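Local structure of putative ATP-grasp superfamily protein (3DF7) at residues L6-C12 / G24-F28; L74-E79 / I245-L249; I165-N169 / I234-D238; A198-A202 / A255-Y260; Q279-K285 / Y297-D303. The protein is of unknown function but probably binds ATP and a metal ion, as ATP-grasp enzymes do. All blocks are in the same frame, centred on the assembly; numbering follows the deposited sequence.

Contact 1: L6-C12 / G24-F28; sequences LFEFATC and GLAMF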
# COMPACT_ATOMS: atom_id res chain seq x y z
N LEU A 6 -15.72 3.18 -3.34
CA LEU A 6 -14.35 3.48 -2.97
C LEU A 6 -14.30 3.88 -1.50
O LEU A 6 -15.02 4.79 -1.07
CB LEU A 6 -13.80 4.63 -3.83
CG LEU A 6 -12.35 5.03 -3.56
CD1 LEU A 6 -11.46 3.88 -3.94
CD2 LEU A 6 -11.97 6.29 -4.35
N PHE A 7 -13.46 3.20 -0.73
CA PHE A 7 -13.34 3.47 0.70
C PHE A 7 -11.90 3.39 1.21
O PHE A 7 -11.19 2.42 0.94
CB PHE A 7 -14.21 2.45 1.46
CG PHE A 7 -14.07 2.52 2.96
CD1 PHE A 7 -14.99 3.23 3.73
CD2 PHE A 7 -13.02 1.86 3.61
CE1 PHE A 7 -14.86 3.28 5.12
CE2 PHE A 7 -12.89 1.91 4.99
CZ PHE A 7 -13.81 2.62 5.75
N GLU A 8 -11.48 4.41 1.95
CA GLU A 8 -10.14 4.42 2.56
C GLU A 8 -10.39 4.73 4.04
O GLU A 8 -11.12 5.66 4.37
CB GLU A 8 -9.24 5.47 1.91
CG GLU A 8 -7.79 5.41 2.38
CD GLU A 8 -7.60 6.08 3.73
OE1 GLU A 8 -8.14 7.19 3.91
OE2 GLU A 8 -6.91 5.50 4.60
N PHE A 9 -9.78 3.94 4.92
CA PHE A 9 -10.01 4.07 6.35
C PHE A 9 -9.84 5.44 7.02
O PHE A 9 -10.72 5.88 7.74
CB PHE A 9 -9.18 3.04 7.12
CG PHE A 9 -9.65 2.81 8.53
CD1 PHE A 9 -10.89 2.23 8.78
CD2 PHE A 9 -8.85 3.18 9.60
CE1 PHE A 9 -11.34 2.03 10.08
CE2 PHE A 9 -9.29 2.98 10.91
CZ PHE A 9 -10.54 2.40 11.15
N ALA A 10 -8.71 6.10 6.79
CA ALA A 10 -8.49 7.41 7.41
C ALA A 10 -9.47 8.48 6.92
O ALA A 10 -9.91 9.33 7.69
CB ALA A 10 -7.06 7.88 7.16
N THR A 11 -9.81 8.42 5.64
CA THR A 11 -10.70 9.40 5.03
C THR A 11 -12.19 9.14 5.25
O THR A 11 -12.98 10.09 5.34
CB THR A 11 -10.44 9.48 3.50
OG1 THR A 11 -9.04 9.69 3.26
CG2 THR A 11 -11.23 10.62 2.86
N CYS A 12 -12.56 7.87 5.37
CA CYS A 12 -13.97 7.50 5.51
C CYS A 12 -14.35 6.70 6.75
O CYS A 12 -15.54 6.53 7.03
CB CYS A 12 -14.38 6.67 4.28
SG CYS A 12 -13.61 7.20 2.72
N GLY A 24 -3.31 8.14 4.07
CA GLY A 24 -4.57 7.56 3.64
C GLY A 24 -5.38 8.54 2.81
O GLY A 24 -5.96 8.18 1.78
N LEU A 25 -5.43 9.79 3.26
CA LEU A 25 -6.16 10.83 2.55
C LEU A 25 -5.59 11.02 1.15
O LEU A 25 -6.34 11.18 0.18
CB LEU A 25 -6.10 12.15 3.32
CG LEU A 25 -6.72 13.36 2.62
CD1 LEU A 25 -8.20 13.11 2.33
CD2 LEU A 25 -6.56 14.59 3.49
N ALA A 26 -4.27 11.00 1.04
CA ALA A 26 -3.60 11.16 -0.24
C ALA A 26 -3.96 10.02 -1.18
O ALA A 26 -4.22 10.23 -2.37
CB ALA A 26 -2.09 11.22 -0.03
N MSE A 27 -3.97 8.80 -0.65
CA MSE A 27 -4.32 7.65 -1.47
C MSE A 27 -5.77 7.71 -1.92
O MSE A 27 -6.08 7.38 -3.06
CB MSE A 27 -4.06 6.34 -0.71
CG MSE A 27 -2.59 5.94 -0.64
SE MSE A 27 -2.32 4.19 0.13
CE MSE A 27 -2.04 4.73 1.96
N PHE A 28 -6.67 8.11 -1.02
CA PHE A 28 -8.08 8.20 -1.39
C PHE A 28 -8.28 9.23 -2.49
O PHE A 28 -8.98 8.99 -3.48
CB PHE A 28 -8.95 8.59 -0.18
CG PHE A 28 -10.42 8.62 -0.48
CD1 PHE A 28 -11.17 7.44 -0.47
CD2 PHE A 28 -11.06 9.81 -0.82
CE1 PHE A 28 -12.54 7.46 -0.77
CE2 PHE A 28 -12.42 9.84 -1.13
CZ PHE A 28 -13.16 8.66 -1.11
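The ring of Phe28 lies under the methyl of Thr11. Thr11 CG2 sits over one face, 4.2 Å from the centroid of the Phe28 ring, as a CH-pi contact. Leu6 makes a second, off-centre CH-pi contact through CD2, and its CG is 3.7 Å from Phe28 CE1. The sulfur of Cys12 meets the same ring obliquely, with SG 4.2 Å from the centroid of the Phe28 ring. Glu8 CB packs on Phe28 CD1 at 3.6 Å. The rest of the Glu8 chain bends at chi2 (-80°), which turns the carboxylate back onto the first turn of helix 9-12 as its N-cap. OE1 of Glu8 accepts from Thr11 N and from Thr11 OG1, both at 2.7 Å. OE2 of Glu8 takes Ala10 N at 2.9 Å, from above the carboxylate plane. An alanine at Glu8 would probably leave the amides of Ala10 and Thr11 without their cap and the Thr11 hydroxyl free to turn. Gly24 lies against the carboxylate, where a CB would clash with Glu8 OE2. The two segments join strand 3-8 and helix 9-12 to helix 18-35. Three donors and the N-terminal end of helix 9-12 probably help to stabilise the buried carboxylate's negative charge.

Contact 2: L74-E79 / I245-L249; sequences LIIAPE and INARL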
# COMPACT_ATOMS: atom_id res chain seq x y z
N LEU A 74 -13.36 -1.15 -3.80
CA LEU A 74 -11.92 -1.07 -3.59
C LEU A 74 -11.77 -0.51 -2.19
O LEU A 74 -12.14 0.63 -1.92
CB LEU A 74 -11.25 -0.13 -4.59
CG LEU A 74 -9.74 -0.03 -4.36
CD1 LEU A 74 -9.10 -1.43 -4.54
CD2 LEU A 74 -9.12 0.97 -5.33
N ILE A 75 -11.22 -1.33 -1.30
CA ILE A 75 -11.03 -0.93 0.08
C ILE A 75 -9.55 -0.73 0.40
O ILE A 75 -8.72 -1.60 0.14
CB ILE A 75 -11.67 -1.97 1.04
CG1 ILE A 75 -13.20 -1.85 0.94
CG2 ILE A 75 -11.18 -1.76 2.48
CD1 ILE A 75 -13.98 -2.88 1.72
N ILE A 76 -9.23 0.45 0.92
CA ILE A 76 -7.87 0.79 1.30
C ILE A 76 -7.91 0.99 2.81
O ILE A 76 -8.59 1.89 3.30
CB ILE A 76 -7.42 2.10 0.65
CG1 ILE A 76 -7.64 2.05 -0.87
CG2 ILE A 76 -5.95 2.34 0.96
CD1 ILE A 76 -7.62 3.43 -1.52
N ALA A 77 -7.18 0.16 3.54
CA ALA A 77 -7.16 0.29 4.99
C ALA A 77 -5.93 -0.40 5.57
O ALA A 77 -5.35 -1.28 4.94
CB ALA A 77 -8.43 -0.32 5.59
N PRO A 78 -5.52 -0.00 6.78
CA PRO A 78 -4.35 -0.63 7.38
C PRO A 78 -4.58 -2.12 7.68
O PRO A 78 -5.71 -2.54 7.96
CB PRO A 78 -4.12 0.20 8.64
CG PRO A 78 -5.48 0.78 8.95
CD PRO A 78 -6.00 1.13 7.59
N GLU A 79 -3.52 -2.91 7.58
CA GLU A 79 -3.64 -4.34 7.86
C GLU A 79 -3.83 -4.54 9.37
O GLU A 79 -4.40 -5.54 9.81
CB GLU A 79 -2.39 -5.08 7.39
CG GLU A 79 -2.29 -5.23 5.88
CD GLU A 79 -1.54 -4.08 5.21
OE1 GLU A 79 -1.45 -2.97 5.78
OE2 GLU A 79 -1.06 -4.29 4.08
N ILE A 245 4.31 -7.63 2.03
CA ILE A 245 3.41 -7.58 0.89
C ILE A 245 2.16 -6.84 1.32
O ILE A 245 1.44 -7.28 2.21
CB ILE A 245 3.00 -8.99 0.39
CG1 ILE A 245 4.21 -9.70 -0.21
CG2 ILE A 245 1.89 -8.86 -0.65
CD1 ILE A 245 3.89 -11.10 -0.74
N ASN A 246 1.91 -5.69 0.69
CA ASN A 246 0.73 -4.90 1.00
C ASN A 246 -0.30 -5.18 -0.08
O ASN A 246 -0.16 -4.73 -1.22
CB ASN A 246 1.08 -3.41 1.03
CG ASN A 246 2.07 -3.07 2.12
OD1 ASN A 246 1.76 -3.17 3.31
ND2 ASN A 246 3.27 -2.67 1.72
N ALA A 247 -1.33 -5.95 0.28
CA ALA A 247 -2.38 -6.30 -0.67
C ALA A 247 -3.41 -5.19 -0.68
O ALA A 247 -4.58 -5.40 -0.35
CB ALA A 247 -3.03 -7.63 -0.25
N ARG A 248 -2.96 -4.00 -1.07
CA ARG A 248 -3.80 -2.81 -1.12
C ARG A 248 -2.97 -1.70 -1.73
O ARG A 248 -1.75 -1.84 -1.88
CB ARG A 248 -4.18 -2.38 0.30
CG ARG A 248 -2.94 -2.13 1.17
CD ARG A 248 -3.27 -1.40 2.47
NE ARG A 248 -2.12 -1.32 3.38
CZ ARG A 248 -1.13 -0.45 3.29
NH1 ARG A 248 -1.11 0.46 2.32
NH2 ARG A 248 -0.15 -0.47 4.17
N LEU A 249 -3.61 -0.58 -2.07
CA LEU A 249 -2.87 0.55 -2.61
C LEU A 249 -1.83 0.97 -1.58
O LEU A 249 -2.05 0.82 -0.38
CB LEU A 249 -3.81 1.73 -2.86
CG LEU A 249 -4.87 1.59 -3.94
CD1 LEU A 249 -5.55 2.94 -4.17
CD2 LEU A 249 -4.23 1.10 -5.22
O HOH W 1 -6.68 -1.21 -1.80
O HOH W 2 -1.18 -6.80 3.05
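The inverse gamma turn centred on Ala247, just after strand 240-246, carries Arg248 and Leu249 to the end of strand 72-76 and the loop after it. Arg248 forms a salt bridge with Glu79. Its NE (3.0 Å) and NH2 (3.2 Å) both bond to one oxygen, Glu79 OE1. OE1 lies in the guanidinium plane, but the carboxylate is turned 68° from that plane. NH2 uses the syn lone pair of OE1, while NE comes from above the carboxylate plane. Arg248 CG sits between the backbone N and the carbonyl carbon (chi1 57°), and the chain then runs extended past Ala77 O, with CD 3.2 Å from it. NH1 of Arg248 bonds instead to Leu249 O at 2.9 Å. A methionine in place of Arg248 would probably leave Glu79 without its charged mate and the Leu249 carbonyl without this donor. One water accepts from Ala247 N and donates to Glu79 OE2 and Ile245 O. Another joins Ile75 O to Leu249 N. The apolar part is tight, with Ile76 CD1 3.4 Å from Leu249 CD1. The contact ties the parallel sheet of the pre-ATP-grasp region to the end strand of the large antiparallel ATP-grasp sheet. Leu249 also packs on helix 18-35 and on Tyr229 of strand 228-236. Ile75 faces helix 83-92, and strand 72-76 pairs with strand 3-8.

Contact 3: I165-N169 / I234-D238; sequences IEGIN and IVYSD
Val235 fills the tight part of this contact. Its CG1 is pressed against Ile165, 3.4 Å from Ile165 CG2, which is closer than usual for two carbons. The same CG1 lies 3.4 Å from Ile165 O. CG1 of Val235 stands anti to the backbone N (chi1 177°), and this puts it on the Ile165 side. The other methyl, CG2, runs beside the Asn169 side chain, which points the same way. Ile243 of strand 240-246 also touches Val235. Strands 168-176 and 228-236 are antiparallel neighbours in the large sheet of the ATP-grasp domain. Ile168 and Tyr236 form a hydrogen-bonded pair. Tyr236 N gives a bond of 2.8 Å to Ile168 O. The return bond, Ile168 N to Tyr236 O, is 3.0 Å. Next to it, Asn169 and Val235 are a non-hydrogen-bonded pair. The Tyr236 ring leads away from this strand, toward helix 206-220, where its OH bonds to Glu211. The solvent side lies where one chain enters the sheet and the other leaves it. Glu166 and Gly167 are exposed there, and Ser237 CB is 3.3 Å from Glu166 O. Gly167 CA comes close to Tyr236 O, where a CB would clash, and its backbone angles would press a side chain against the preceding carbonyl.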
# COMPACT_ATOMS: atom_id res chain seq x y z
N ILE A 165 18.10 -6.24 7.23
CA ILE A 165 18.80 -6.30 5.96
C ILE A 165 19.29 -4.89 5.62
O ILE A 165 18.50 -3.96 5.52
CB ILE A 165 17.87 -6.80 4.84
CG1 ILE A 165 17.29 -8.17 5.23
CG2 ILE A 165 18.62 -6.87 3.53
CD1 ILE A 165 18.34 -9.25 5.47
N GLU A 166 20.60 -4.76 5.44
CA GLU A 166 21.19 -3.47 5.12
C GLU A 166 21.32 -3.29 3.62
O GLU A 166 21.97 -4.08 2.94
CB GLU A 166 22.57 -3.37 5.77
CG GLU A 166 23.25 -2.02 5.62
CD GLU A 166 24.51 -1.91 6.46
OE1 GLU A 166 24.41 -2.11 7.69
OE2 GLU A 166 25.59 -1.64 5.90
N GLY A 167 20.69 -2.24 3.10
CA GLY A 167 20.76 -1.98 1.67
C GLY A 167 19.73 -0.98 1.18
O GLY A 167 19.15 -0.24 1.96
N ILE A 168 19.50 -0.98 -0.12
CA ILE A 168 18.54 -0.09 -0.75
C ILE A 168 17.12 -0.52 -0.40
O ILE A 168 16.75 -1.67 -0.65
CB ILE A 168 18.70 -0.13 -2.29
CG1 ILE A 168 20.16 0.08 -2.66
CG2 ILE A 168 17.81 0.93 -2.93
CD1 ILE A 168 20.47 -0.16 -4.13
N ASN A 169 16.34 0.38 0.18
CA ASN A 169 14.95 0.07 0.54
C ASN A 169 14.04 0.45 -0.63
O ASN A 169 14.03 1.59 -1.07
CB ASN A 169 14.53 0.83 1.80
CG ASN A 169 15.08 0.19 3.06
OD1 ASN A 169 16.30 0.11 3.24
ND2 ASN A 169 14.20 -0.26 3.94
N ILE A 234 10.79 -4.44 -0.49
CA ILE A 234 12.04 -5.16 -0.67
C ILE A 234 13.26 -4.36 -0.25
O ILE A 234 13.28 -3.13 -0.34
CB ILE A 234 12.21 -5.57 -2.16
CG1 ILE A 234 11.32 -6.78 -2.47
CG2 ILE A 234 13.67 -5.89 -2.46
CD1 ILE A 234 11.24 -7.10 -3.93
N VAL A 235 14.28 -5.06 0.24
CA VAL A 235 15.54 -4.41 0.59
C VAL A 235 16.58 -5.13 -0.26
O VAL A 235 16.66 -6.36 -0.25
CB VAL A 235 15.91 -4.58 2.08
CG1 VAL A 235 17.28 -3.94 2.34
CG2 VAL A 235 14.85 -3.91 2.96
N TYR A 236 17.36 -4.36 -1.01
CA TYR A 236 18.39 -4.96 -1.85
C TYR A 236 19.75 -4.78 -1.20
O TYR A 236 20.28 -3.67 -1.15
CB TYR A 236 18.41 -4.32 -3.24
CG TYR A 236 19.30 -5.05 -4.22
CD1 TYR A 236 18.78 -6.00 -5.10
CD2 TYR A 236 20.68 -4.83 -4.23
CE1 TYR A 236 19.61 -6.70 -5.97
CE2 TYR A 236 21.52 -5.52 -5.10
CZ TYR A 236 20.98 -6.46 -5.97
OH TYR A 236 21.80 -7.15 -6.83
N SER A 237 20.32 -5.88 -0.72
CA SER A 237 21.64 -5.86 -0.11
C SER A 237 22.56 -6.33 -1.23
O SER A 237 23.11 -5.51 -1.97
CB SER A 237 21.70 -6.82 1.08
OG SER A 237 21.23 -8.11 0.72
N ASP A 238 22.73 -7.64 -1.35
CA ASP A 238 23.54 -8.21 -2.42
C ASP A 238 22.55 -8.90 -3.35
O ASP A 238 22.90 -9.35 -4.44
CB ASP A 238 24.55 -9.22 -1.86
CG ASP A 238 23.88 -10.43 -1.24
OD1 ASP A 238 23.05 -10.26 -0.33
OD2 ASP A 238 24.19 -11.57 -1.67

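Contact 4: A198-A202 / A255-Y260; sequences AVVPA and AFSRAY
Val200 and Tyr260 cross at about a right angle. Val200 CG1 is directed at the hydroxyl end of the tyrosine, 3.3 Å from Tyr260 OH and 3.7 Å from Tyr260 CE2. Its approach to the ring is oblique. CG1 stands anti to the backbone N of Val200 (chi1 -176°), and CG2 is placed beside that N. The two methyls therefore serve different neighbours. CG1 also reaches Ala259 CB at 4.1 Å and, obliquely, the ring of Phe256. CG2 packs on Ala255 CB, likewise at 4.1 Å. Pro201 crosses the tyrosine obliquely, and its CB is 3.4 Å from Tyr260 OH. The peptide bond before Pro201 is cis, at the point where strand 194-200 ends. The Tyr260 ring has Ala259 CB over the centre of one face, from within its own helix. Ala259 CB also lies 3.7 Å from Val200 O. The contact is thus apolar packing, with the small side chains of Ala255 and Ala259 turned toward the strand. The polar end of Tyr260 is satisfied by Ser184, to which its OH bonds. The contact packs the short helix 256-260 against the large antiparallel sheet. Strand 194-200 runs there between strands 180-191 and 279-285. Ala255 and Ala259 also touch Gln279, and Phe256 touches Ser173 of strand 168-176.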
# COMPACT_ATOMS: atom_id res chain seq x y z
N ALA A 198 9.19 8.63 -0.58
CA ALA A 198 9.46 7.69 -1.66
C ALA A 198 9.89 8.47 -2.88
O ALA A 198 9.59 9.66 -3.01
CB ALA A 198 8.21 6.86 -1.97
N VAL A 199 10.63 7.81 -3.76
CA VAL A 199 11.10 8.42 -5.00
C VAL A 199 10.56 7.52 -6.11
O VAL A 199 10.83 6.32 -6.12
CB VAL A 199 12.64 8.48 -5.05
CG1 VAL A 199 13.10 9.11 -6.35
CG2 VAL A 199 13.16 9.29 -3.86
N VAL A 200 9.78 8.11 -7.01
CA VAL A 200 9.16 7.38 -8.11
C VAL A 200 9.54 7.98 -9.47
O VAL A 200 9.19 9.12 -9.76
CB VAL A 200 7.61 7.43 -7.97
CG1 VAL A 200 6.94 6.60 -9.06
CG2 VAL A 200 7.18 6.95 -6.59
N PRO A 201 10.25 7.21 -10.32
CA PRO A 201 10.72 5.84 -10.09
C PRO A 201 12.01 5.81 -9.27
O PRO A 201 12.66 6.84 -9.09
CB PRO A 201 10.92 5.31 -11.51
CG PRO A 201 11.44 6.53 -12.22
CD PRO A 201 10.51 7.63 -11.71
N ALA A 202 12.37 4.63 -8.79
CA ALA A 202 13.56 4.46 -7.97
C ALA A 202 14.83 4.85 -8.71
O ALA A 202 14.95 4.67 -9.92
CB ALA A 202 13.66 3.02 -7.49
N ALA A 255 1.98 9.42 -6.59
CA ALA A 255 2.89 10.08 -7.53
C ALA A 255 2.74 9.65 -8.99
O ALA A 255 3.31 10.27 -9.88
CB ALA A 255 4.34 9.85 -7.08
N PHE A 256 1.95 8.61 -9.25
CA PHE A 256 1.81 8.11 -10.61
C PHE A 256 1.39 9.12 -11.69
O PHE A 256 2.00 9.17 -12.76
CB PHE A 256 0.87 6.90 -10.63
CG PHE A 256 1.46 5.66 -9.99
CD1 PHE A 256 2.69 5.70 -9.33
CD2 PHE A 256 0.79 4.44 -10.05
CE1 PHE A 256 3.23 4.55 -8.74
CE2 PHE A 256 1.32 3.29 -9.47
CZ PHE A 256 2.55 3.34 -8.82
N SER A 257 0.37 9.94 -11.42
CA SER A 257 -0.07 10.92 -12.42
C SER A 257 1.05 11.86 -12.85
O SER A 257 1.27 12.06 -14.04
CB SER A 257 -1.25 11.74 -11.90
OG SER A 257 -2.43 10.95 -11.87
N ARG A 258 1.75 12.44 -11.88
CA ARG A 258 2.85 13.35 -12.19
C ARG A 258 4.05 12.61 -12.77
O ARG A 258 4.62 13.03 -13.77
CB ARG A 258 3.26 14.13 -10.93
CG ARG A 258 2.29 15.24 -10.55
CD ARG A 258 2.56 15.78 -9.15
NE ARG A 258 3.90 16.34 -9.03
CZ ARG A 258 4.19 17.64 -9.12
NH1 ARG A 258 3.22 18.53 -9.33
NH2 ARG A 258 5.45 18.05 -9.00
N ALA A 259 4.44 11.51 -12.14
CA ALA A 259 5.59 10.75 -12.61
C ALA A 259 5.42 10.05 -13.96
O ALA A 259 6.34 10.06 -14.78
CB ALA A 259 5.99 9.72 -11.56
N TYR A 260 4.24 9.47 -14.20
CA TYR A 260 4.02 8.72 -15.43
C TYR A 260 2.95 9.20 -16.39
O TYR A 260 2.86 8.69 -17.52
CB TYR A 260 3.72 7.26 -15.07
CG TYR A 260 4.76 6.62 -14.18
CD1 TYR A 260 6.11 6.62 -14.54
CD2 TYR A 260 4.39 6.00 -12.98
CE1 TYR A 260 7.06 6.00 -13.73
CE2 TYR A 260 5.34 5.38 -12.17
CZ TYR A 260 6.67 5.38 -12.55
OH TYR A 260 7.62 4.77 -11.76

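Contact 5: Q279-K285 / Y297-D303; sequences QMVRKSK and YTLEIID
The charged and hydroxyl groups of Arg282, Ser284 and Glu300 share one face of the strand pair. Arg282 grips Glu300 side-on in a salt bridge. Its NE is 3.1 Å from Glu300 OE2, and its NH2 is 3.1 Å from Glu300 OE1. The guanidinium and carboxylate planes are 59° apart. Ile302 CD1 gives the Arg282 guanidinium aliphatic cover, 3.9 Å above the centre of one face. Ser284 OG donates to Glu300 OE2 at 2.6 Å, on the anti side. It reaches OE2 from the opposite face of the carboxylate to Arg282 NE. This oxygen therefore has two donors, which should hold the carboxylate against turning. Thr298 OG1 is 2.8 Å from Ser284 OG and also takes a bond from Ala287 N. On the other face of the sheet, Lys283 NZ forms a salt bridge with Glu23 of helix 18-35. The backbones form a regular antiparallel pair at one end of the large sheet, where strand 297-303 lies between strands 279-285 and 292-294. Met280 with Ile302, Arg282 with Glu300 and Ser284 with Thr298 are the hydrogen-bonded pairs. Among the apolar contacts, Val281 CG1 lies 4.0 Å from Leu299 CD1, and Leu299 also packs on helix 18-35. Farther along, the Lys285 chain folds over Tyr297. Lys285 CD makes a CH-pi contact 3.6 Å from the centroid of the Tyr297 ring.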
# COMPACT_ATOMS: atom_id res chain seq x y z
N GLN A 279 9.53 11.80 -9.39
CA GLN A 279 8.90 12.56 -8.31
C GLN A 279 9.38 12.11 -6.94
O GLN A 279 9.81 10.97 -6.77
CB GLN A 279 7.38 12.35 -8.34
CG GLN A 279 6.71 12.75 -9.63
CD GLN A 279 6.81 14.23 -9.86
OE1 GLN A 279 7.34 14.68 -10.88
NE2 GLN A 279 6.31 15.00 -8.91
N MSE A 280 9.32 13.01 -5.97
CA MSE A 280 9.66 12.65 -4.60
C MSE A 280 8.39 12.89 -3.79
O MSE A 280 7.83 13.99 -3.80
CB MSE A 280 10.78 13.51 -4.01
CG MSE A 280 10.97 13.23 -2.50
SE MSE A 280 12.44 14.15 -1.64
CE MSE A 280 13.85 12.87 -2.00
N VAL A 281 7.93 11.85 -3.10
CA VAL A 281 6.76 11.98 -2.25
C VAL A 281 7.34 12.06 -0.84
O VAL A 281 8.22 11.28 -0.49
CB VAL A 281 5.83 10.73 -2.34
CG1 VAL A 281 4.64 10.89 -1.40
CG2 VAL A 281 5.33 10.55 -3.77
N ARG A 282 6.90 13.02 -0.04
CA ARG A 282 7.43 13.10 1.31
C ARG A 282 6.43 13.62 2.31
O ARG A 282 5.59 14.47 2.00
CB ARG A 282 8.70 13.96 1.35
CG ARG A 282 8.47 15.44 1.13
CD ARG A 282 9.79 16.21 1.06
NE ARG A 282 9.56 17.63 0.79
CZ ARG A 282 10.49 18.50 0.43
NH1 ARG A 282 11.76 18.13 0.29
NH2 ARG A 282 10.14 19.76 0.20
N LYS A 283 6.52 13.07 3.52
CA LYS A 283 5.65 13.48 4.61
C LYS A 283 6.40 14.57 5.35
O LYS A 283 7.60 14.45 5.62
CB LYS A 283 5.38 12.29 5.53
CG LYS A 283 4.49 12.60 6.72
CD LYS A 283 4.34 11.39 7.63
CE LYS A 283 3.70 10.22 6.91
NZ LYS A 283 3.50 9.05 7.80
N SER A 284 5.70 15.65 5.67
CA SER A 284 6.32 16.76 6.36
C SER A 284 5.33 17.46 7.26
O SER A 284 4.17 17.05 7.37
CB SER A 284 6.88 17.76 5.33
OG SER A 284 5.88 18.15 4.40
N LYS A 285 5.79 18.53 7.91
CA LYS A 285 4.96 19.32 8.80
C LYS A 285 4.74 20.70 8.18
O LYS A 285 5.69 21.42 7.89
CB LYS A 285 5.64 19.48 10.16
CG LYS A 285 5.92 18.16 10.89
CD LYS A 285 4.63 17.41 11.23
CE LYS A 285 4.35 17.41 12.73
NZ LYS A 285 4.20 18.78 13.30
N TYR A 297 0.18 17.94 9.53
CA TYR A 297 0.91 17.06 8.62
C TYR A 297 0.54 17.31 7.17
O TYR A 297 -0.62 17.52 6.82
CB TYR A 297 0.65 15.59 8.98
CG TYR A 297 1.48 15.09 10.14
CD1 TYR A 297 2.77 14.62 9.94
CD2 TYR A 297 0.97 15.11 11.44
CE1 TYR A 297 3.55 14.17 11.01
CE2 TYR A 297 1.74 14.66 12.52
CZ TYR A 297 3.03 14.20 12.30
OH TYR A 297 3.79 13.76 13.35
N THR A 298 1.55 17.29 6.31
CA THR A 298 1.35 17.49 4.88
C THR A 298 2.08 16.41 4.10
O THR A 298 3.09 15.88 4.55
CB THR A 298 1.88 18.86 4.42
OG1 THR A 298 3.23 19.03 4.89
CG2 THR A 298 1.00 19.99 4.93
N LEU A 299 1.55 16.08 2.93
CA LEU A 299 2.19 15.10 2.07
C LEU A 299 2.43 15.84 0.77
O LEU A 299 1.50 16.38 0.18
CB LEU A 299 1.29 13.89 1.84
CG LEU A 299 2.01 12.74 1.12
CD1 LEU A 299 3.05 12.12 2.05
CD2 LEU A 299 1.01 11.70 0.68
N GLU A 300 3.69 15.88 0.34
CA GLU A 300 4.05 16.58 -0.88
C GLU A 300 4.47 15.62 -1.96
O GLU A 300 4.86 14.48 -1.68
CB GLU A 300 5.23 17.53 -0.62
CG GLU A 300 5.14 18.42 0.59
CD GLU A 300 6.49 19.00 0.98
OE1 GLU A 300 7.05 19.78 0.17
OE2 GLU A 300 6.99 18.67 2.07
N ILE A 301 4.38 16.09 -3.20
CA ILE A 301 4.80 15.35 -4.38
C ILE A 301 5.53 16.41 -5.20
O ILE A 301 4.91 17.34 -5.71
CB ILE A 301 3.62 14.81 -5.19
CG1 ILE A 301 2.69 14.00 -4.28
CG2 ILE A 301 4.13 13.93 -6.32
CD1 ILE A 301 1.47 13.45 -5.00
N ILE A 302 6.85 16.28 -5.32
CA ILE A 302 7.64 17.28 -6.04
C ILE A 302 8.55 16.68 -7.10
O ILE A 302 9.01 15.54 -6.96
CB ILE A 302 8.53 18.07 -5.08
CG1 ILE A 302 9.57 17.13 -4.45
CG2 ILE A 302 7.69 18.70 -3.97
CD1 ILE A 302 10.49 17.80 -3.45
N ASP A 303 8.83 17.44 -8.16
CA ASP A 303 9.72 16.94 -9.20
C ASP A 303 11.11 16.79 -8.59
O ASP A 303 11.56 17.65 -7.82
CB ASP A 303 9.83 17.92 -10.38
CG ASP A 303 8.50 18.18 -11.05
OD1 ASP A 303 7.69 17.24 -11.20
OD2 ASP A 303 8.29 19.34 -11.47

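Contacts 1 and 2 lie in the parallel sheet region, with centres about 11 Å apart. They meet through strands 3-8 and 72-76, where Phe7 O is 2.8 Å from Ile76 N. Acetate, probably from the crystallisation liquor, is bound near Glu8 of contact 1, and acetate is also found near Ile76 of contact 2. Contacts 2, 3, 4 and 5 all reach the large antiparallel sheet. Contact 2 therefore links the two sheets. Contacts 4 and 5 are adjoining: Val200 O is 2.7 Å from Gln279 N. Contact 5 also touches contact 1, where Ala26 and Leu299 pack together. Contact 3 lies apart, its centre about 30 Å from that of contact 1.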